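Local structure of oxidoreductase, NAD-binding/iron-sulfur cluster-binding protein (Nitratireductor pacificus pht-3B, 6ZXU) at residues G96-D101 and F642-I647; G157-E162 and N379-K384; G185-M190 and V237-A242. The protein is a catabolic reductive dehalogenase that carries cobalamin and two [4Fe-4S] clusters and probably uses them to remove halogen reductively from organic substrates. All blocks are in the same frame, centred on the assembly; numbering follows the deposited sequence.

Contact 1: G96-D101 and F642-I647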
ATOM      1  N   GLY A  96       6.946 -28.428  -4.214  1.00 30.36           N
ATOM      2  CA  GLY A  96       8.153 -28.632  -3.426  1.00 31.56           C
ATOM      3  C   GLY A  96       7.888 -29.359  -2.114  1.00 30.15           C
ATOM      4  O   GLY A  96       6.843 -29.914  -1.891  1.00 32.00           O
ATOM      5  N   ASP A  97       8.885 -29.307  -1.241  1.00 37.42           N
ATOM      6  CA  ASP A  97       8.930 -30.108   0.002  1.00 41.39           C
ATOM      7  C   ASP A  97       8.491 -29.287   1.223  1.00 36.45           C
ATOM      8  O   ASP A  97       8.670 -29.781   2.344  1.00 33.94           O
ATOM      9  CB  ASP A  97      10.423 -30.615   0.276  1.00 39.18           C
ATOM     10  N   ALA A  98       8.069 -28.015   1.055  1.00 33.15           N
ATOM     11  CA  ALA A  98       8.016 -27.092   2.212  1.00 29.40           C
ATOM     12  C   ALA A  98       6.657 -26.573   2.568  1.00 27.83           C
ATOM     13  O   ALA A  98       6.565 -25.731   3.460  1.00 31.23           O
ATOM     14  CB  ALA A  98       8.982 -25.918   1.990  1.00 30.78           C
ATOM     15  N   ILE A  99       5.619 -27.021   1.885  1.00 25.72           N
ATOM     16  CA  ILE A  99       4.277 -26.568   2.199  1.00 24.24           C
ATOM     17  C   ILE A  99       3.784 -27.319   3.451  1.00 29.19           C
ATOM     18  O   ILE A  99       3.845 -28.554   3.521  1.00 31.76           O
ATOM     19  CB  ILE A  99       3.318 -26.817   1.031  1.00 28.03           C
ATOM     20  CG1 ILE A  99       3.935 -26.333  -0.288  1.00 30.87           C
ATOM     21  CG2 ILE A  99       1.970 -26.148   1.277  1.00 28.06           C
ATOM     22  CD1 ILE A  99       4.382 -24.867  -0.245  1.00 29.76           C
ATOM     23  N   PRO A 100       3.298 -26.590   4.476  1.00 30.67           N
ATOM     24  CA  PRO A 100       2.688 -27.266   5.648  1.00 26.44           C
ATOM     25  C   PRO A 100       1.548 -28.149   5.287  1.00 26.75           C
ATOM     26  O   PRO A 100       0.766 -27.819   4.382  1.00 23.93           O
ATOM     27  CB  PRO A 100       2.256 -26.118   6.546  1.00 32.25           C
ATOM     28  CG  PRO A 100       3.160 -24.978   6.124  1.00 28.52           C
ATOM     29  CD  PRO A 100       3.341 -25.145   4.655  1.00 30.60           C
ATOM     30  N   ASP A 101       1.511 -29.341   5.930  1.00 32.18           N
ATOM     31  CA  ASP A 101       0.471 -30.376   5.662  1.00 33.11           C
ATOM     32  C   ASP A 101      -0.838 -30.032   6.373  1.00 30.99           C
ATOM     33  O   ASP A 101      -1.930 -30.238   5.829  1.00 34.60           O
ATOM     34  CB  ASP A 101       0.949 -31.819   6.064  1.00 32.43           C
ATOM     35  N   PHE A 642       4.080 -17.930   5.532  1.00 21.10           N
ATOM     36  CA  PHE A 642       5.056 -19.026   5.407  1.00 19.83           C
ATOM     37  C   PHE A 642       6.411 -18.490   4.969  1.00 23.88           C
ATOM     38  O   PHE A 642       6.482 -17.561   4.171  1.00 22.47           O
ATOM     39  CB  PHE A 642       4.580 -20.053   4.365  1.00 19.40           C
ATOM     40  CG  PHE A 642       3.281 -20.754   4.677  1.00 20.00           C
ATOM     41  CD1 PHE A 642       2.839 -20.930   5.960  1.00 20.65           C
ATOM     42  CD2 PHE A 642       2.527 -21.263   3.624  1.00 22.90           C
ATOM     43  CE1 PHE A 642       1.664 -21.554   6.234  1.00 22.22           C
ATOM     44  CE2 PHE A 642       1.357 -21.926   3.863  1.00 23.42           C
ATOM     45  CZ  PHE A 642       0.929 -22.073   5.169  1.00 23.38           C
ATOM     46  N   ASP A 643       7.470 -19.061   5.499  1.00 21.11           N
ATOM     47  CA  ASP A 643       8.815 -18.770   5.051  1.00 22.20           C
ATOM     48  C   ASP A 643       9.188 -19.651   3.822  1.00 23.76           C
ATOM     49  O   ASP A 643       9.653 -20.765   3.964  1.00 24.24           O
ATOM     50  CB  ASP A 643       9.810 -19.033   6.174  1.00 25.07           C
ATOM     51  CG  ASP A 643       9.729 -18.014   7.247  1.00 24.47           C
ATOM     52  OD1 ASP A 643       9.171 -16.900   7.033  1.00 31.80           O
ATOM     53  OD2 ASP A 643      10.180 -18.298   8.324  1.00 27.44           O
ATOM     54  N   LEU A 644       8.855 -19.167   2.648  1.00 21.78           N
ATOM     55  CA  LEU A 644       9.034 -19.817   1.378  1.00 21.50           C
ATOM     56  C   LEU A 644       9.814 -18.917   0.450  1.00 24.97           C
ATOM     57  O   LEU A 644       9.505 -17.732   0.349  1.00 23.14           O
ATOM     58  CB  LEU A 644       7.687 -20.166   0.697  1.00 21.72           C
ATOM     59  CG  LEU A 644       6.805 -21.165   1.444  1.00 22.70           C
ATOM     60  CD1 LEU A 644       5.440 -21.338   0.784  1.00 23.34           C
ATOM     61  CD2 LEU A 644       7.531 -22.499   1.577  1.00 24.84           C
ATOM     62  N   GLU A 645      10.805 -19.498  -0.226  1.00 22.76           N
ATOM     63  CA  GLU A 645      11.610 -18.836  -1.227  1.00 23.22           C
ATOM     64  C   GLU A 645      11.499 -19.664  -2.467  1.00 24.82           C
ATOM     65  O   GLU A 645      11.785 -20.840  -2.454  1.00 22.43           O
ATOM     66  CB  GLU A 645      13.081 -18.731  -0.737  1.00 24.27           C
ATOM     67  CG  GLU A 645      14.017 -18.208  -1.780  1.00 25.54           C
ATOM     68  CD  GLU A 645      15.464 -18.093  -1.317  1.00 27.34           C
ATOM     69  OE1 GLU A 645      15.874 -18.667  -0.266  1.00 28.90           O
ATOM     70  OE2 GLU A 645      16.225 -17.384  -2.021  1.00 31.99           O
ATOM     71  N   VAL A 646      11.083 -19.033  -3.554  1.00 22.98           N
ATOM     72  CA  VAL A 646      11.076 -19.680  -4.858  1.00 25.75           C
ATOM     73  C   VAL A 646      12.499 -19.560  -5.489  1.00 26.51           C
ATOM     74  O   VAL A 646      13.068 -18.459  -5.639  1.00 24.65           O
ATOM     75  CB  VAL A 646      10.072 -19.038  -5.773  1.00 24.30           C
ATOM     76  CG1 VAL A 646      10.167 -19.589  -7.159  1.00 30.62           C
ATOM     77  CG2 VAL A 646       8.678 -19.218  -5.208  1.00 23.10           C
ATOM     78  N   ILE A 647      13.061 -20.721  -5.781  1.00 26.85           N
ATOM     79  CA  ILE A 647      14.318 -20.863  -6.484  1.00 31.10           C
ATOM     80  C   ILE A 647      14.101 -21.791  -7.673  1.00 30.14           C
ATOM     81  O   ILE A 647      13.604 -22.873  -7.514  1.00 31.25           O
ATOM     82  CB  ILE A 647      15.371 -21.501  -5.602  1.00 30.61           C
ATOM     83  CG1 ILE A 647      15.852 -20.503  -4.582  1.00 32.39           C
ATOM     84  CG2 ILE A 647      16.558 -21.925  -6.476  1.00 37.28           C
ATOM     85  CD1 ILE A 647      16.588 -21.064  -3.377  1.00 36.08           C
TER
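Pro100 lies over one face of the Phe642 ring, and next to it Ala98 and Ile99 meet Leu644, in an apolar contact without cross-segment hydrogen bonds. It joins the loop between helices 74-85 and 103-116 to the chain running into strand 645-647, from two regions far apart in sequence. Pro100 and Phe642 approach from opposite directions in a CH-pi arrangement: Pro100 CG sits 3.9 Å from the centroid of the Phe642 ring and 19° off its normal, displaced toward the rim. Two adjacent carbons of the proline do the touching. Pro100 CG is 3.7 Å from Phe642 CE1, while Pro100 CD comes within 3.9 Å of Phe642 CE2, so the CG-CD bond of the proline lies across the outer half of the ring.

The two branches of Leu644 divide the remaining work. Leu644 CD2 packs at 3.7 Å on Ala98 CB, and Leu644 CD1 reaches Ile99 CD1 at 3.8 Å, where the two side chains cross at about a right angle. In Ile99, CG1 stands anti to the carbonyl carbon (chi1 -48°), and this arm carries CD1 to the leucine although CB itself does not face it. Asp643, between the two apolar residues, leads its carboxylate away to Arg639.

Around the contact, Met190 of helix 168-190 touches Ile99, Phe642 and Leu644. Arg105 and Asn109 of helix 103-116 touch Phe642, and Pro342 at the start of helix 342-354 meets Leu644.

Contact 2: G157-E162 and N379-K384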
ATOM      1  N   GLY A 157     -25.374  15.965  -3.942  1.00 35.14           N
ATOM      2  CA  GLY A 157     -24.909  17.331  -4.018  1.00 36.19           C
ATOM      3  C   GLY A 157     -23.445  17.531  -3.673  1.00 39.51           C
ATOM      4  O   GLY A 157     -22.942  18.626  -3.869  1.00 35.12           O
ATOM      5  N   GLU A 158     -22.739  16.485  -3.182  1.00 33.31           N
ATOM      6  CA  GLU A 158     -21.309  16.597  -2.967  1.00 31.50           C
ATOM      7  C   GLU A 158     -20.585  16.443  -4.285  1.00 27.69           C
ATOM      8  O   GLU A 158     -21.045  15.787  -5.205  1.00 27.48           O
ATOM      9  CB  GLU A 158     -20.803  15.564  -1.943  1.00 29.50           C
ATOM     10  CG  GLU A 158     -21.386  15.675  -0.561  1.00 40.25           C
ATOM     11  CD  GLU A 158     -20.522  14.941   0.512  1.00 47.13           C
ATOM     12  OE1 GLU A 158     -20.274  13.683   0.375  1.00 42.98           O
ATOM     13  OE2 GLU A 158     -20.155  15.625   1.534  1.00 47.60           O
ATOM     14  N   ALA A 159     -19.410  17.042  -4.348  1.00 30.18           N
ATOM     15  CA  ALA A 159     -18.604  16.957  -5.546  1.00 26.87           C
ATOM     16  C   ALA A 159     -18.270  15.466  -5.835  1.00 29.29           C
ATOM     17  O   ALA A 159     -17.929  14.674  -4.925  1.00 23.94           O
ATOM     18  CB  ALA A 159     -17.346  17.787  -5.392  1.00 27.70           C
ATOM     19  N   GLY A 160     -18.443  15.090  -7.101  1.00 28.93           N
ATOM     20  CA  GLY A 160     -18.184  13.725  -7.553  1.00 28.87           C
ATOM     21  C   GLY A 160     -19.263  12.687  -7.324  1.00 27.05           C
ATOM     22  O   GLY A 160     -19.072  11.508  -7.725  1.00 26.85           O
ATOM     23  N   ALA A 161     -20.407  13.078  -6.773  1.00 25.66           N
ATOM     24  CA  ALA A 161     -21.478  12.117  -6.598  1.00 26.37           C
ATOM     25  C   ALA A 161     -21.884  11.422  -7.941  1.00 27.34           C
ATOM     26  O   ALA A 161     -22.056  10.178  -7.993  1.00 27.22           O
ATOM     27  CB  ALA A 161     -22.638  12.757  -5.877  1.00 29.18           C
ATOM     28  N   GLU A 162     -21.992  12.202  -9.021  1.00 23.64           N
ATOM     29  CA  GLU A 162     -22.292  11.689 -10.365  1.00 28.24           C
ATOM     30  C   GLU A 162     -21.214  10.756 -10.897  1.00 28.12           C
ATOM     31  O   GLU A 162     -21.499   9.852 -11.714  1.00 26.28           O
ATOM     32  CB  GLU A 162     -22.463  12.895 -11.380  1.00 30.93           C
ATOM     33  N   ASN A 379     -13.527  20.301  -7.878  1.00 22.98           N
ATOM     34  CA  ASN A 379     -12.803  19.280  -8.605  1.00 20.74           C
ATOM     35  C   ASN A 379     -11.813  18.570  -7.624  1.00 21.14           C
ATOM     36  O   ASN A 379     -11.717  17.366  -7.680  1.00 19.91           O
ATOM     37  CB  ASN A 379     -12.043  19.814  -9.789  1.00 20.60           C
ATOM     38  CG  ASN A 379     -12.953  20.356 -10.892  1.00 27.08           C
ATOM     39  OD1 ASN A 379     -14.203  20.207 -10.833  1.00 23.56           O
ATOM     40  ND2 ASN A 379     -12.328  20.941 -11.902  1.00 22.09           N
ATOM     41  N   ALA A 380     -11.182  19.332  -6.744  1.00 18.42           N
ATOM     42  CA  ALA A 380     -10.326  18.748  -5.739  1.00 21.61           C
ATOM     43  C   ALA A 380     -11.061  17.842  -4.792  1.00 19.15           C
ATOM     44  O   ALA A 380     -10.647  16.712  -4.593  1.00 16.90           O
ATOM     45  CB  ALA A 380      -9.564  19.793  -5.017  1.00 22.41           C
ATOM     46  N   GLU A 381     -12.211  18.252  -4.329  1.00 17.67           N
ATOM     47  CA  GLU A 381     -13.006  17.442  -3.443  1.00 20.91           C
ATOM     48  C   GLU A 381     -13.540  16.190  -4.136  1.00 19.60           C
ATOM     49  O   GLU A 381     -13.631  15.159  -3.499  1.00 17.04           O
ATOM     50  CB  GLU A 381     -14.223  18.240  -2.907  1.00 23.63           C
ATOM     51  CG  GLU A 381     -13.910  19.433  -2.050  1.00 28.03           C
ATOM     52  CD  GLU A 381     -15.213  20.178  -1.583  1.00 32.67           C
ATOM     53  OE1 GLU A 381     -15.075  20.878  -0.560  1.00 33.00           O
ATOM     54  OE2 GLU A 381     -16.350  20.012  -2.207  1.00 31.68           O
ATOM     55  N   ALA A 382     -13.904  16.282  -5.412  1.00 18.10           N
ATOM     56  CA  ALA A 382     -14.365  15.137  -6.182  1.00 18.16           C
ATOM     57  C   ALA A 382     -13.259  14.088  -6.343  1.00 16.63           C
ATOM     58  O   ALA A 382     -13.482  12.952  -6.133  1.00 17.11           O
ATOM     59  CB  ALA A 382     -14.913  15.542  -7.563  1.00 18.75           C
ATOM     60  N   ILE A 383     -12.068  14.529  -6.672  1.00 17.59           N
ATOM     61  CA  ILE A 383     -10.911  13.687  -6.838  1.00 18.41           C
ATOM     62  C   ILE A 383     -10.538  13.019  -5.503  1.00 17.75           C
ATOM     63  O   ILE A 383     -10.281  11.832  -5.472  1.00 18.06           O
ATOM     64  CB  ILE A 383      -9.745  14.531  -7.415  1.00 17.55           C
ATOM     65  CG1 ILE A 383      -9.940  14.800  -8.915  1.00 18.91           C
ATOM     66  CG2 ILE A 383      -8.404  13.832  -7.222  1.00 18.82           C
ATOM     67  CD1 ILE A 383      -9.882  13.579  -9.793  1.00 21.45           C
ATOM     68  N   LYS A 384     -10.553  13.752  -4.422  1.00 16.65           N
ATOM     69  CA  LYS A 384     -10.352  13.170  -3.124  1.00 18.24           C
ATOM     70  C   LYS A 384     -11.401  12.119  -2.748  1.00 16.98           C
ATOM     71  O   LYS A 384     -11.053  11.011  -2.391  1.00 18.61           O
ATOM     72  CB  LYS A 384     -10.210  14.214  -2.046  1.00 17.55           C
ATOM     73  CG  LYS A 384      -9.031  15.112  -2.250  1.00 19.46           C
ATOM     74  CD  LYS A 384      -8.917  16.135  -1.138  1.00 19.00           C
ATOM     75  CE  LYS A 384      -7.712  17.005  -1.344  1.00 21.59           C
ATOM     76  NZ  LYS A 384      -7.588  17.927  -0.211  1.00 27.70           N
TER
HETATM   77  O   HOH W   1     -16.921  15.309  -2.419  1.00 23.24           O
HETATM   78  O   HOH W   2     -18.030  17.904  -1.921  1.00 26.19           O
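Ala159 and Gly160 rest on one side of helix 376-390, where they meet Ala382 and Glu381. The Ala159 methyl fits beside the helix backbone, with CB 3.8 Å from Ala382 N, and touches Ala382 CB at 4.0 Å; Glu381 OE2 lies 4.0 Å from the same Ala159 CB. Ala382 CB also lies 3.6 Å from Gly160 N. The fit leaves little room at Gly160: a beta carbon there would crowd the Ala382 methyl, and the positive phi of 82° also suits glycine.

No direct hydrogen bond spans the contact; two waters do the polar work. One water accepts from Ala159 N and donates to Glu381 OE2 at 2.7 Å. A second donates to Ala159 O at 2.8 Å and, weakly, to Glu381 O. Ala159 N is thus linked to the helix through water, and Ala159 O more loosely. With CG beside the backbone N (chi1 -64°) and the rest of the chain extended, Glu381 carries its carboxylate to the first water.

Further out, Arg378 NH2 bonds Gly157 O, and Trp163 touches both Ala382 and Ile383. Asn379 ND2 is held by the carbonyls of Leu373 and Pro524.

The arrangement is a type II beta turn, Glu158 to Ala161, closed by Ala161 N to Glu158 O, whose glycine is also the N-cap of helix 161-164, docked against the side of a longer helix.

Contact 3: G185-M190 and V237-A242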
ATOM      1  N   GLY A 185      -3.281 -17.261  -7.660  1.00 19.21           N
ATOM      2  CA  GLY A 185      -1.910 -17.366  -8.107  1.00 17.59           C
ATOM      3  C   GLY A 185      -0.935 -17.742  -7.065  1.00 18.91           C
ATOM      4  O   GLY A 185       0.020 -18.456  -7.330  1.00 19.58           O
ATOM      5  N   TYR A 186      -1.155 -17.266  -5.845  1.00 19.44           N
ATOM      6  CA  TYR A 186      -0.331 -17.663  -4.679  1.00 18.49           C
ATOM      7  C   TYR A 186      -0.394 -19.175  -4.428  1.00 19.61           C
ATOM      8  O   TYR A 186       0.645 -19.821  -4.231  1.00 18.57           O
ATOM      9  CB  TYR A 186      -0.854 -16.939  -3.402  1.00 20.11           C
ATOM     10  CG  TYR A 186      -0.397 -17.454  -2.096  1.00 18.21           C
ATOM     11  CD1 TYR A 186       0.948 -17.547  -1.803  1.00 17.67           C
ATOM     12  CD2 TYR A 186      -1.299 -17.805  -1.108  1.00 19.85           C
ATOM     13  CE1 TYR A 186       1.390 -17.990  -0.575  1.00 20.39           C
ATOM     14  CE2 TYR A 186      -0.882 -18.233   0.173  1.00 19.05           C
ATOM     15  CZ  TYR A 186       0.447 -18.317   0.450  1.00 20.33           C
ATOM     16  OH  TYR A 186       0.869 -18.777   1.678  1.00 20.23           O
ATOM     17  N   VAL A 187      -1.614 -19.752  -4.459  1.00 18.99           N
ATOM     18  CA  VAL A 187      -1.757 -21.227  -4.227  1.00 19.44           C
ATOM     19  C   VAL A 187      -1.121 -22.010  -5.417  1.00 19.98           C
ATOM     20  O   VAL A 187      -0.445 -23.007  -5.203  1.00 20.69           O
ATOM     21  CB  VAL A 187      -3.230 -21.594  -4.030  1.00 21.52           C
ATOM     22  CG1 VAL A 187      -3.461 -23.093  -3.978  1.00 22.05           C
ATOM     23  CG2 VAL A 187      -3.774 -20.960  -2.755  1.00 21.17           C
ATOM     24  N   ARG A 188      -1.296 -21.514  -6.633  1.00 18.90           N
ATOM     25  CA  ARG A 188      -0.659 -22.104  -7.833  1.00 21.32           C
ATOM     26  C   ARG A 188       0.858 -22.104  -7.747  1.00 21.46           C
ATOM     27  O   ARG A 188       1.515 -23.072  -8.104  1.00 23.29           O
ATOM     28  CB  ARG A 188      -1.129 -21.431  -9.087  1.00 20.31           C
ATOM     29  CG  ARG A 188      -2.547 -21.777  -9.481  1.00 22.05           C
ATOM     30  CD  ARG A 188      -2.874 -21.311 -10.881  1.00 22.55           C
ATOM     31  NE  ARG A 188      -2.761 -19.831 -11.063  1.00 25.06           N
ATOM     32  CZ  ARG A 188      -3.734 -18.961 -10.943  1.00 20.40           C
ATOM     33  NH1 ARG A 188      -4.983 -19.303 -10.527  1.00 22.51           N
ATOM     34  NH2 ARG A 188      -3.483 -17.674 -11.152  1.00 24.84           N
ATOM     35  N   TRP A 189       1.441 -21.059  -7.182  1.00 22.38           N
ATOM     36  CA  TRP A 189       2.888 -21.028  -6.974  1.00 21.95           C
ATOM     37  C   TRP A 189       3.406 -21.920  -5.875  1.00 21.53           C
ATOM     38  O   TRP A 189       4.590 -22.283  -5.848  1.00 25.13           O
ATOM     39  CB  TRP A 189       3.354 -19.595  -6.725  1.00 25.19           C
ATOM     40  CG  TRP A 189       3.632 -18.842  -7.988  1.00 23.94           C
ATOM     41  CD1 TRP A 189       2.826 -17.918  -8.638  1.00 22.54           C
ATOM     42  CD2 TRP A 189       4.795 -18.998  -8.791  1.00 26.06           C
ATOM     43  NE1 TRP A 189       3.456 -17.469  -9.775  1.00 25.02           N
ATOM     44  CE2 TRP A 189       4.669 -18.098  -9.897  1.00 25.01           C
ATOM     45  CE3 TRP A 189       5.961 -19.800  -8.678  1.00 26.59           C
ATOM     46  CZ2 TRP A 189       5.642 -18.001 -10.906  1.00 27.16           C
ATOM     47  CZ3 TRP A 189       6.962 -19.692  -9.703  1.00 28.37           C
ATOM     48  CH2 TRP A 189       6.780 -18.794 -10.789  1.00 25.46           C
ATOM     49  N   MET A 190       2.540 -22.287  -4.926  1.00 24.80           N
ATOM     50  CA  MET A 190       2.857 -23.260  -3.885  1.00 24.17           C
ATOM     51  C   MET A 190       2.722 -24.717  -4.406  1.00 26.44           C
ATOM     52  O   MET A 190       3.173 -25.651  -3.746  1.00 21.26           O
ATOM     53  CB  MET A 190       1.926 -23.051  -2.694  1.00 24.81           C
ATOM     54  CG  MET A 190       2.388 -21.916  -1.804  1.00 25.37           C
ATOM     55  SD  MET A 190       1.521 -21.906  -0.190  1.00 24.98           S
ATOM     56  CE  MET A 190      -0.221 -21.822  -0.653  1.00 21.69           C
ATOM     57  N   VAL A 237     -11.853 -18.540  -4.278  1.00 19.44           N
ATOM     58  CA  VAL A 237     -10.788 -19.340  -4.845  1.00 22.02           C
ATOM     59  C   VAL A 237     -11.128 -20.827  -4.566  1.00 23.48           C
ATOM     60  O   VAL A 237     -11.239 -21.249  -3.407  1.00 23.31           O
ATOM     61  CB  VAL A 237      -9.435 -18.999  -4.223  1.00 20.96           C
ATOM     62  CG1 VAL A 237      -8.357 -19.895  -4.773  1.00 20.50           C
ATOM     63  CG2 VAL A 237      -9.085 -17.512  -4.477  1.00 25.40           C
ATOM     64  N   THR A 238     -11.273 -21.635  -5.633  1.00 23.37           N
ATOM     65  CA  THR A 238     -11.499 -23.050  -5.494  1.00 21.29           C
ATOM     66  C   THR A 238     -10.166 -23.734  -5.705  1.00 23.37           C
ATOM     67  O   THR A 238      -9.332 -23.302  -6.524  1.00 24.37           O
ATOM     68  CB  THR A 238     -12.523 -23.607  -6.495  1.00 24.75           C
ATOM     69  OG1 THR A 238     -12.073 -23.325  -7.839  1.00 22.89           O
ATOM     70  CG2 THR A 238     -13.873 -22.999  -6.257  1.00 24.11           C
ATOM     71  N   THR A 239      -9.936 -24.808  -4.989  1.00 23.44           N
ATOM     72  CA  THR A 239      -8.669 -25.511  -5.075  1.00 23.29           C
ATOM     73  C   THR A 239      -8.791 -26.934  -4.498  1.00 24.47           C
ATOM     74  O   THR A 239      -9.758 -27.257  -3.798  1.00 22.88           O
ATOM     75  CB  THR A 239      -7.568 -24.711  -4.315  1.00 23.74           C
ATOM     76  OG1 THR A 239      -6.299 -25.363  -4.422  1.00 25.21           O
ATOM     77  CG2 THR A 239      -7.884 -24.582  -2.838  1.00 26.20           C
ATOM     78  N   GLY A 240      -7.810 -27.763  -4.816  1.00 25.59           N
ATOM     79  CA  GLY A 240      -7.627 -29.068  -4.206  1.00 29.57           C
ATOM     80  C   GLY A 240      -6.633 -29.019  -3.059  1.00 31.82           C
ATOM     81  O   GLY A 240      -6.442 -30.020  -2.369  1.00 32.33           O
ATOM     82  N   TYR A 241      -6.014 -27.854  -2.818  1.00 31.08           N
ATOM     83  CA  TYR A 241      -5.234 -27.559  -1.563  1.00 26.43           C
ATOM     84  C   TYR A 241      -6.252 -27.687  -0.392  1.00 27.41           C
ATOM     85  O   TYR A 241      -7.152 -26.850  -0.216  1.00 28.88           O
ATOM     86  CB  TYR A 241      -4.690 -26.107  -1.650  1.00 26.31           C
ATOM     87  CG  TYR A 241      -3.796 -25.543  -0.543  1.00 22.51           C
ATOM     88  CD1 TYR A 241      -2.621 -26.115  -0.244  1.00 20.41           C
ATOM     89  CD2 TYR A 241      -4.118 -24.346   0.048  1.00 22.87           C
ATOM     90  CE1 TYR A 241      -1.746 -25.549   0.654  1.00 21.09           C
ATOM     91  CE2 TYR A 241      -3.288 -23.735   0.991  1.00 20.97           C
ATOM     92  CZ  TYR A 241      -2.089 -24.301   1.282  1.00 22.34           C
ATOM     93  OH  TYR A 241      -1.232 -23.699   2.215  1.00 21.61           O
ATOM     94  N   ALA A 242      -6.096 -28.728   0.407  1.00 28.50           N
ATOM     95  CA  ALA A 242      -7.069 -29.025   1.466  1.00 26.37           C
ATOM     96  C   ALA A 242      -6.930 -28.051   2.596  1.00 23.39           C
ATOM     97  O   ALA A 242      -5.821 -27.755   3.065  1.00 23.51           O
ATOM     98  CB  ALA A 242      -6.871 -30.420   1.995  1.00 29.26           C
TER
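Segment 185-190 of helix 168-190 runs past the end of strand 232-239, with Val187 and Tyr241 nearest at 7.7 Å between their CA atoms. Val187 carries the contact through one methyl: CG1, anti to the backbone N (chi1 172°), meets Thr239 OG1 at 3.7 Å and Tyr241 CB at 4.0 Å. About one helical turn further on, Met190 approaches the phenol end of Tyr241 obliquely. Its chain bends at chi3 (-56°) and sets CE 3.6 Å from Tyr241 OH, while SD stays 5.4 Å from the Tyr241 ring centroid. The same CE also lies over one face of the Tyr186 ring.

Thr239 OG1 accepts from Tyr241 N at 3.0 Å in a nearly straight bond (163°) and is also hydrogen-bonded to Pro193 O, so it fixes the chain as it leaves the strand. A valine in place of Thr239 would probably leave Tyr241 N and the Pro193 carbonyl without this partner and let the turn that presents the tyrosine shift.

Helix 168-190 here packs on one face of the antiparallel four-stranded sheet, near the end of the inner strand 232-239, with an ST turn where the strand ends and an oblique Met-aromatic contact beside it.

Overall arrangement
Contacts 1 and 3 touch directly, their centres 13 Å apart: Phe642 CE2 lies 3.5 Å from Tyr241 OH, and Ile99 CG2 lies 3.8 Å from Tyr241 CE1. Met190 of helix 168-190 also packs on Ile99, Phe642 and Leu644. Contact 2 stands apart, its centre about 47 Å from contact 1, across the chain's centre, and about 40 Å from contact 3. Along the chain, contact 1 encloses contact 2, which encloses contact 3. Helix 161-164 of contact 2 directly precedes helix 168-190 of contact 3. Contacts 1 and 2 tie the N-terminal region, with its sheet containing strand 232-239, to later parts of the chain at two distant places, away from the cobalamin and cluster sites.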